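Local coordinates for Pol protein (Human T-cell leukemia virus type I, PDB 6TJU), which forms part of the retroviral Pol polyprotein, as the C-terminal, probably DNA-binding domain of the integrase that inserts viral DNA into the host genome, at residues Y13-P18 / I41-S46; Q33-A38 / A48-W53. One frame throughout, in Å; residues are numbered along the deposited sequence.

Contact 1. Residues Y13-P18 / I41-S46; sequences YYFKLP and IPVSAS
Phe15 and Ile41 meet in the hydrophobic core of the SH3-like C-terminal domain of integrase, where strand 12-15 of one three-stranded antiparallel sheet faces strand 38-42 of the other. No hydrogen bond joins the two segments; their CA atoms stay 8.1 Å apart at Phe15 and Ile41, and side chains fill the gap. The methyl CG2 of Ile41 sits over one face of the Phe15 ring as a CH-pi contact, 3.8 Å from the ring centroid and 18° off its normal. It is displaced toward the rim, so CD1 of Phe15 is the nearest ring atom, 3.7 Å from Ile41 CG2. Phe15 reaches this place with CG between its own backbone N and carbonyl carbon (chi1 72°), and the carbonyl oxygen of Tyr13 lies in the ring plane at the edge. The two branches of Ile41 divide the work. CG2 serves Phe15, while CG1, set beside the backbone N (chi1 -55°), carries CD1 to Tyr13, whose CD2 it touches at 4.0 Å with the two side chains crossing at about a right angle.

In an SH3-like barrel such packing joins the sheets face to face, and here it continues along both chains to Leu17 and Val43. Val43 CG1 comes obliquely to the Phe15 ring, 4.0 Å from CE2. The same methyl is 4.0 Å from CD2 of Leu17, and thus bridges the aromatic ring and the partly exposed leucine at the border of the core. Leu56 of strand 56-59 also packs on both Tyr13 and Phe15, whereas Ile51 of strand 48-52 and Gln29 of strand 26-30 lie against Ile41.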
ATOM      1  N   TYR A  13      -3.460   3.331   0.464  1.00 39.72           N
ATOM      2  CA  TYR A  13      -3.874   2.163  -0.308  1.00 38.40           C
ATOM      3  C   TYR A  13      -4.209   0.980   0.575  1.00 34.75           C
ATOM      4  O   TYR A  13      -3.434   0.592   1.478  1.00 33.56           O
ATOM      5  CB  TYR A  13      -2.814   1.691  -1.306  1.00 37.78           C
ATOM      6  CG  TYR A  13      -2.346   2.687  -2.319  1.00 42.96           C
ATOM      7  CD1 TYR A  13      -2.944   2.775  -3.567  1.00 44.03           C
ATOM      8  CD2 TYR A  13      -1.208   3.436  -2.086  1.00 41.75           C
ATOM      9  CE1 TYR A  13      -2.496   3.666  -4.519  1.00 45.59           C
ATOM     10  CE2 TYR A  13      -0.732   4.310  -3.023  1.00 46.12           C
ATOM     11  CZ  TYR A  13      -1.376   4.435  -4.249  1.00 54.44           C
ATOM     12  OH  TYR A  13      -0.864   5.307  -5.193  1.00 54.70           O
ATOM     13  N   TYR A  14      -5.307   0.336   0.231  1.00 35.70           N
ATOM     14  CA  TYR A  14      -5.492  -1.110   0.507  1.00 35.23           C
ATOM     15  C   TYR A  14      -4.468  -1.876  -0.341  1.00 35.22           C
ATOM     16  O   TYR A  14      -4.158  -1.464  -1.459  1.00 38.92           O
ATOM     17  CB  TYR A  14      -6.911  -1.565   0.165  1.00 38.43           C
ATOM     18  CG  TYR A  14      -8.037  -0.944   0.963  1.00 38.10           C
ATOM     19  CD1 TYR A  14      -8.408  -1.453   2.209  1.00 40.37           C
ATOM     20  CD2 TYR A  14      -8.749   0.145   0.466  1.00 41.20           C
ATOM     21  CE1 TYR A  14      -9.479  -0.928   2.906  1.00 41.06           C
ATOM     22  CE2 TYR A  14      -9.814   0.693   1.171  1.00 43.14           C
ATOM     23  CZ  TYR A  14     -10.179   0.158   2.401  1.00 43.28           C
ATOM     24  OH  TYR A  14     -11.201   0.686   3.149  1.00 43.31           O
ATOM     25  N   PHE A  15      -3.942  -2.975   0.199  1.00 35.86           N
ATOM     26  CA  PHE A  15      -2.902  -3.771  -0.468  1.00 39.70           C
ATOM     27  C   PHE A  15      -3.096  -5.264  -0.177  1.00 41.82           C
ATOM     28  O   PHE A  15      -3.630  -5.647   0.897  1.00 37.41           O
ATOM     29  CB  PHE A  15      -1.490  -3.236  -0.134  1.00 37.50           C
ATOM     30  CG  PHE A  15      -1.012  -3.490   1.272  1.00 35.33           C
ATOM     31  CD1 PHE A  15      -1.361  -2.607   2.293  1.00 36.96           C
ATOM     32  CD2 PHE A  15      -0.253  -4.604   1.592  1.00 41.45           C
ATOM     33  CE1 PHE A  15      -0.962  -2.833   3.599  1.00 39.06           C
ATOM     34  CE2 PHE A  15       0.116  -4.842   2.915  1.00 39.95           C
ATOM     35  CZ  PHE A  15      -0.232  -3.958   3.909  1.00 38.26           C
ATOM     36  N   LYS A  16      -2.667  -6.081  -1.152  1.00 47.53           N
ATOM     37  CA  LYS A  16      -2.423  -7.534  -0.991  1.00 51.62           C
ATOM     38  C   LYS A  16      -0.937  -7.783  -1.245  1.00 60.57           C
ATOM     39  O   LYS A  16      -0.322  -7.042  -2.015  1.00 60.66           O
ATOM     40  CB  LYS A  16      -3.349  -8.314  -1.930  1.00 47.19           C
ATOM     41  CG  LYS A  16      -4.774  -8.366  -1.445  1.00 50.01           C
ATOM     42  CD  LYS A  16      -5.716  -9.186  -2.293  1.00 50.48           C
ATOM     43  CE  LYS A  16      -7.083  -9.211  -1.633  1.00 48.82           C
ATOM     44  NZ  LYS A  16      -8.069 -10.025  -2.381  1.00 58.51           N
ATOM     45  N   LEU A  17      -0.356  -8.771  -0.587  1.00 64.45           N
ATOM     46  CA  LEU A  17       1.082  -9.048  -0.801  1.00 74.07           C
ATOM     47  C   LEU A  17       1.261  -9.859  -2.065  1.00 79.44           C
ATOM     48  O   LEU A  17       0.613 -10.892  -2.215  1.00 88.77           O
ATOM     49  CB  LEU A  17       1.618  -9.807   0.395  1.00 78.77           C
ATOM     50  CG  LEU A  17       1.568  -8.976   1.665  1.00 77.49           C
ATOM     51  CD1 LEU A  17       1.137  -9.837   2.850  1.00 80.87           C
ATOM     52  CD2 LEU A  17       2.900  -8.284   1.886  1.00 66.52           C
ATOM     53  N   PRO A  18       2.218  -9.448  -2.935  1.00 99.53           N
ATOM     54  CA  PRO A  18       2.360 -10.013  -4.280  1.00 96.83           C
ATOM     55  C   PRO A  18       2.525 -11.535  -4.335  1.00 94.55           C
ATOM     56  O   PRO A  18       2.293 -12.082  -5.405  1.00 92.93           O
ATOM     57  CB  PRO A  18       3.618  -9.339  -4.853  1.00 91.33           C
ATOM     58  CG  PRO A  18       4.333  -8.801  -3.640  1.00 97.05           C
ATOM     59  CD  PRO A  18       3.244  -8.426  -2.658  1.00 94.97           C
ATOM     60  N   ILE A  41       4.959   0.350   0.279  1.00 44.82           N
ATOM     61  CA  ILE A  41       3.965   0.186   1.367  1.00 46.18           C
ATOM     62  C   ILE A  41       4.660  -0.401   2.579  1.00 45.66           C
ATOM     63  O   ILE A  41       5.347  -1.392   2.445  1.00 46.65           O
ATOM     64  CB  ILE A  41       2.809  -0.723   0.929  1.00 48.41           C
ATOM     65  CG1 ILE A  41       2.120  -0.258  -0.366  1.00 47.85           C
ATOM     66  CG2 ILE A  41       1.856  -0.844   2.100  1.00 44.00           C
ATOM     67  CD1 ILE A  41       1.675   1.206  -0.375  1.00 57.65           C
ATOM     68  N   PRO A  42       4.484   0.171   3.792  1.00 46.59           N
ATOM     69  CA  PRO A  42       4.907  -0.496   5.016  1.00 44.02           C
ATOM     70  C   PRO A  42       4.113  -1.790   5.210  1.00 49.69           C
ATOM     71  O   PRO A  42       2.921  -1.711   5.225  1.00 48.03           O
ATOM     72  CB  PRO A  42       4.572   0.497   6.134  1.00 47.30           C
ATOM     73  CG  PRO A  42       4.427   1.839   5.447  1.00 46.55           C
ATOM     74  CD  PRO A  42       3.968   1.524   4.045  1.00 47.95           C
ATOM     75  N   VAL A  43       4.793  -2.932   5.317  1.00 51.87           N
ATOM     76  CA  VAL A  43       4.159  -4.273   5.467  1.00 52.78           C
ATOM     77  C   VAL A  43       4.522  -4.890   6.829  1.00 59.36           C
ATOM     78  O   VAL A  43       3.935  -5.918   7.170  1.00 65.78           O
ATOM     79  CB  VAL A  43       4.505  -5.205   4.277  1.00 58.53           C
ATOM     80  CG1 VAL A  43       4.128  -4.597   2.905  1.00 56.89           C
ATOM     81  CG2 VAL A  43       5.963  -5.677   4.291  1.00 56.70           C
ATOM     82  N   SER A  44       5.430  -4.290   7.597  1.00 58.55           N
ATOM     83  CA  SER A  44       5.783  -4.715   8.973  1.00 58.23           C
ATOM     84  C   SER A  44       6.440  -3.539   9.691  1.00 58.55           C
ATOM     85  O   SER A  44       6.598  -2.447   9.125  1.00 58.35           O
ATOM     86  CB  SER A  44       6.692  -5.938   8.957  1.00 59.99           C
ATOM     87  OG  SER A  44       7.939  -5.632   8.316  1.00 62.63           O
ATOM     88  N   ALA A  45       6.824  -3.758  10.923  1.00 58.80           N
ATOM     89  CA  ALA A  45       7.412  -2.699  11.733  1.00 58.89           C
ATOM     90  C   ALA A  45       8.799  -2.422  11.194  1.00 64.05           C
ATOM     91  O   ALA A  45       9.322  -1.395  11.552  1.00 76.68           O
ATOM     92  CB  ALA A  45       7.440  -3.096  13.194  1.00 69.63           C
ATOM     93  N   SER A  46       9.392  -3.320  10.414  1.00 62.71           N
ATOM     94  CA  SER A  46      10.799  -3.142   9.964  1.00 67.38           C
ATOM     95  C   SER A  46      10.957  -3.271   8.440  1.00 62.14           C
ATOM     96  O   SER A  46      12.095  -3.291   7.933  1.00 60.87           O
ATOM     97  CB  SER A  46      11.672  -4.129  10.665  1.00 70.65           C
ATOM     98  OG  SER A  46      11.785  -5.284   9.844  1.00 69.56           O
TER

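Contact 2. Residues Q33-A38 / A48-W53; sequences QEAAGA and AQWIPW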
ATOM      1  N   GLN A  33       6.625   5.879  -0.856  1.00 56.36           N
ATOM      2  CA  GLN A  33       6.971   6.425  -2.174  1.00 51.91           C
ATOM      3  C   GLN A  33       6.182   5.697  -3.238  1.00 53.28           C
ATOM      4  O   GLN A  33       5.762   4.534  -2.970  1.00 51.74           O
ATOM      5  CB  GLN A  33       8.459   6.258  -2.445  1.00 62.53           C
ATOM      6  CG  GLN A  33       8.983   7.328  -3.380  1.00 68.34           C
ATOM      7  CD  GLN A  33      10.458   7.325  -3.161  1.00 71.95           C
ATOM      8  OE1 GLN A  33      11.211   6.833  -3.987  1.00 80.41           O
ATOM      9  NE2 GLN A  33      10.840   7.759  -1.972  1.00 72.22           N
ATOM     10  N   GLU A  34       6.040   6.380  -4.382  1.00 61.83           N
ATOM     11  CA  GLU A  34       5.383   5.914  -5.635  1.00 70.32           C
ATOM     12  C   GLU A  34       6.394   5.881  -6.802  1.00 63.84           C
ATOM     13  O   GLU A  34       7.233   6.764  -6.902  1.00 63.82           O
ATOM     14  CB  GLU A  34       4.272   6.888  -6.025  1.00 66.83           C
ATOM     15  CG  GLU A  34       3.409   7.337  -4.882  1.00 68.67           C
ATOM     16  CD  GLU A  34       2.094   6.613  -4.891  1.00 78.43           C
ATOM     17  OE1 GLU A  34       1.158   7.041  -4.183  1.00 90.04           O
ATOM     18  OE2 GLU A  34       2.041   5.623  -5.624  1.00 77.69           O
ATOM     19  N   ALA A  35       6.280   4.900  -7.688  1.00 62.95           N
ATOM     20  CA  ALA A  35       7.079   4.757  -8.914  1.00 58.42           C
ATOM     21  C   ALA A  35       6.152   4.226  -9.987  1.00 60.24           C
ATOM     22  O   ALA A  35       4.990   3.925  -9.650  1.00 60.05           O
ATOM     23  CB  ALA A  35       8.218   3.808  -8.657  1.00 69.34           C
ATOM     24  N   ALA A  36       6.658   4.077 -11.211  1.00 56.73           N
ATOM     25  CA  ALA A  36       5.873   3.543 -12.337  1.00 57.31           C
ATOM     26  C   ALA A  36       5.462   2.119 -11.970  1.00 51.36           C
ATOM     27  O   ALA A  36       6.325   1.298 -11.654  1.00 60.50           O
ATOM     28  CB  ALA A  36       6.681   3.585 -13.630  1.00 58.33           C
ATOM     29  N   GLY A  37       4.174   1.869 -11.929  1.00 49.16           N
ATOM     30  CA  GLY A  37       3.630   0.518 -11.690  1.00 60.18           C
ATOM     31  C   GLY A  37       3.708  -0.010 -10.257  1.00 58.20           C
ATOM     32  O   GLY A  37       3.361  -1.208 -10.100  1.00 58.09           O
ATOM     33  N   ALA A  38       4.126   0.766  -9.240  1.00 49.73           N
ATOM     34  CA  ALA A  38       4.220   0.248  -7.849  1.00 49.14           C
ATOM     35  C   ALA A  38       4.231   1.367  -6.804  1.00 43.96           C
ATOM     36  O   ALA A  38       4.660   2.485  -7.119  1.00 46.41           O
ATOM     37  CB  ALA A  38       5.435  -0.642  -7.687  1.00 46.10           C
ATOM     38  N   ALA A  48       9.343  -2.537   4.204  1.00 50.45           N
ATOM     39  CA  ALA A  48       8.414  -2.041   3.176  1.00 44.19           C
ATOM     40  C   ALA A  48       8.692  -2.730   1.834  1.00 47.64           C
ATOM     41  O   ALA A  48       9.839  -3.172   1.502  1.00 47.09           O
ATOM     42  CB  ALA A  48       8.503  -0.555   3.093  1.00 44.97           C
ATOM     43  N   GLN A  49       7.633  -2.828   1.066  1.00 54.46           N
ATOM     44  CA  GLN A  49       7.615  -3.624  -0.163  1.00 54.03           C
ATOM     45  C   GLN A  49       7.012  -2.744  -1.249  1.00 55.05           C
ATOM     46  O   GLN A  49       6.082  -1.932  -0.966  1.00 52.79           O
ATOM     47  CB  GLN A  49       6.853  -4.919   0.076  1.00 60.96           C
ATOM     48  CG  GLN A  49       7.074  -5.926  -1.039  1.00 74.81           C
ATOM     49  CD  GLN A  49       6.700  -7.311  -0.587  1.00 79.33           C
ATOM     50  OE1 GLN A  49       6.420  -7.535   0.595  1.00 75.94           O
ATOM     51  NE2 GLN A  49       6.682  -8.242  -1.528  1.00 92.18           N
ATOM     52  N   TRP A  50       7.605  -2.855  -2.429  1.00 53.81           N
ATOM     53  CA  TRP A  50       7.104  -2.279  -3.685  1.00 51.44           C
ATOM     54  C   TRP A  50       5.966  -3.175  -4.177  1.00 55.50           C
ATOM     55  O   TRP A  50       6.222  -4.329  -4.574  1.00 50.47           O
ATOM     56  CB  TRP A  50       8.251  -2.158  -4.688  1.00 56.46           C
ATOM     57  CG  TRP A  50       9.217  -1.073  -4.357  1.00 54.24           C
ATOM     58  CD1 TRP A  50      10.477  -1.207  -3.846  1.00 62.30           C
ATOM     59  CD2 TRP A  50       9.011   0.319  -4.589  1.00 54.34           C
ATOM     60  NE1 TRP A  50      11.068   0.022  -3.720  1.00 63.52           N
ATOM     61  CE2 TRP A  50      10.181   0.979  -4.160  1.00 61.98           C
ATOM     62  CE3 TRP A  50       7.948   1.063  -5.115  1.00 52.72           C
ATOM     63  CZ2 TRP A  50      10.323   2.367  -4.252  1.00 60.78           C
ATOM     64  CZ3 TRP A  50       8.085   2.434  -5.185  1.00 55.02           C
ATOM     65  CH2 TRP A  50       9.243   3.076  -4.740  1.00 56.93           C
ATOM     66  N   ILE A  51       4.739  -2.681  -4.048  1.00 50.44           N
ATOM     67  CA  ILE A  51       3.512  -3.428  -4.415  1.00 52.41           C
ATOM     68  C   ILE A  51       3.086  -2.911  -5.770  1.00 49.77           C
ATOM     69  O   ILE A  51       2.874  -1.710  -5.931  1.00 48.63           O
ATOM     70  CB  ILE A  51       2.354  -3.271  -3.415  1.00 51.23           C
ATOM     71  CG1 ILE A  51       2.781  -3.418  -1.955  1.00 56.81           C
ATOM     72  CG2 ILE A  51       1.245  -4.243  -3.795  1.00 48.47           C
ATOM     73  CD1 ILE A  51       3.201  -4.820  -1.608  1.00 57.23           C
ATOM     74  N   PRO A  52       2.897  -3.825  -6.738  1.00 49.03           N
ATOM     75  CA  PRO A  52       2.427  -3.424  -8.051  1.00 47.34           C
ATOM     76  C   PRO A  52       0.978  -2.938  -7.925  1.00 46.44           C
ATOM     77  O   PRO A  52       0.265  -3.412  -7.021  1.00 46.08           O
ATOM     78  CB  PRO A  52       2.541  -4.697  -8.883  1.00 47.44           C
ATOM     79  CG  PRO A  52       2.379  -5.800  -7.876  1.00 48.41           C
ATOM     80  CD  PRO A  52       3.034  -5.294  -6.611  1.00 54.59           C
ATOM     81  N   TRP A  53       0.597  -2.046  -8.853  1.00 47.67           N
ATOM     82  CA  TRP A  53      -0.739  -1.406  -8.910  1.00 50.50           C
ATOM     83  C   TRP A  53      -1.865  -2.447  -8.885  1.00 56.86           C
ATOM     84  O   TRP A  53      -2.911  -2.142  -8.298  1.00 54.56           O
ATOM     85  CB  TRP A  53      -0.864  -0.490 -10.128  1.00 53.65           C
ATOM     86  CG  TRP A  53      -0.047   0.754 -10.010  1.00 56.58           C
ATOM     87  CD1 TRP A  53       0.530   1.275  -8.879  1.00 59.67           C
ATOM     88  CD2 TRP A  53       0.231   1.661 -11.084  1.00 63.76           C
ATOM     89  NE1 TRP A  53       1.204   2.424  -9.194  1.00 58.90           N
ATOM     90  CE2 TRP A  53       1.012   2.694 -10.533  1.00 66.97           C
ATOM     91  CE3 TRP A  53      -0.112   1.704 -12.449  1.00 70.95           C
ATOM     92  CZ2 TRP A  53       1.455   3.761 -11.323  1.00 71.86           C
ATOM     93  CZ3 TRP A  53       0.335   2.755 -13.229  1.00 72.18           C
ATOM     94  CH2 TRP A  53       1.107   3.773 -12.661  1.00 75.05           C
TER
HETATM   95  O   HOH W   1       2.644   4.396  -8.174  1.00 62.23           O
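A single water is gripped between the indole of Trp53 and the segment 33-38. It accepts the N-H of Trp53 NE1 at 2.6 Å, lying in the indole plane at its edge, and is 2.8 Å from Ala35 O and 2.9 Å from Glu34 OE2. More acceptors surround this water than it has protons, so its donation is probably shared among them. The other carboxylate oxygen of Glu34, OE1, is held by the hydroxyl of Tyr13.

Trp53 also covers the turn itself. Gly37 CA rests over the centre of its six-membered ring in a CH-pi contact, 3.7 Å from the centroid, and Trp53 N donates to Gly37 O at 3.1 Å, from above the carbonyl plane. This is the tip of the beta hairpin linking strands 33-35 and 38-42: a type II turn from Ala35 to Ala38, with Gly37 taking the positive phi (75°). At the last residue of the turn, where strand 38-42 begins, Ala38 and Pro52 of strand 48-52 form an antiparallel non-hydrogen-bonded pair, and Ala38 CA approaches Ile51 O at 3.1 Å in a CA-H...O contact.

On the face that carries the CB atoms of Ala35 and Ala38, Trp50 brings the benzo end of its indole up to the hairpin, with Ala38 O in the ring plane at its edge. CZ3 lies 3.7 Å from Ala35 CB, CH2 approaches Gln33 CB, and CE3 stands 4.0 Å from Ala38 CB.

In the fold
Contacts 1 and 2 lie with their centres about 10 Å apart and share one antiparallel sheet, in which strand 38-42 runs between strands 33-35 and 48-52. Contact 1 packs the central strand against the other sheet; contact 2 lies at the surface, where Trp50 of strand 48-52 and Trp53 just after it reach the hairpin of strands 33-35 and 38-42. Ile41 N probably donates to Gln49 O (2.8 Å), tying the core residue of contact 1 to strand 48-52. Tyr13 OH and Glu34 OE1 form a second probable hydrogen bond, also 2.8 Å, linking the sheets. Both contacts fall within the predicted DNA-binding region, although no nucleic acid lies against either here.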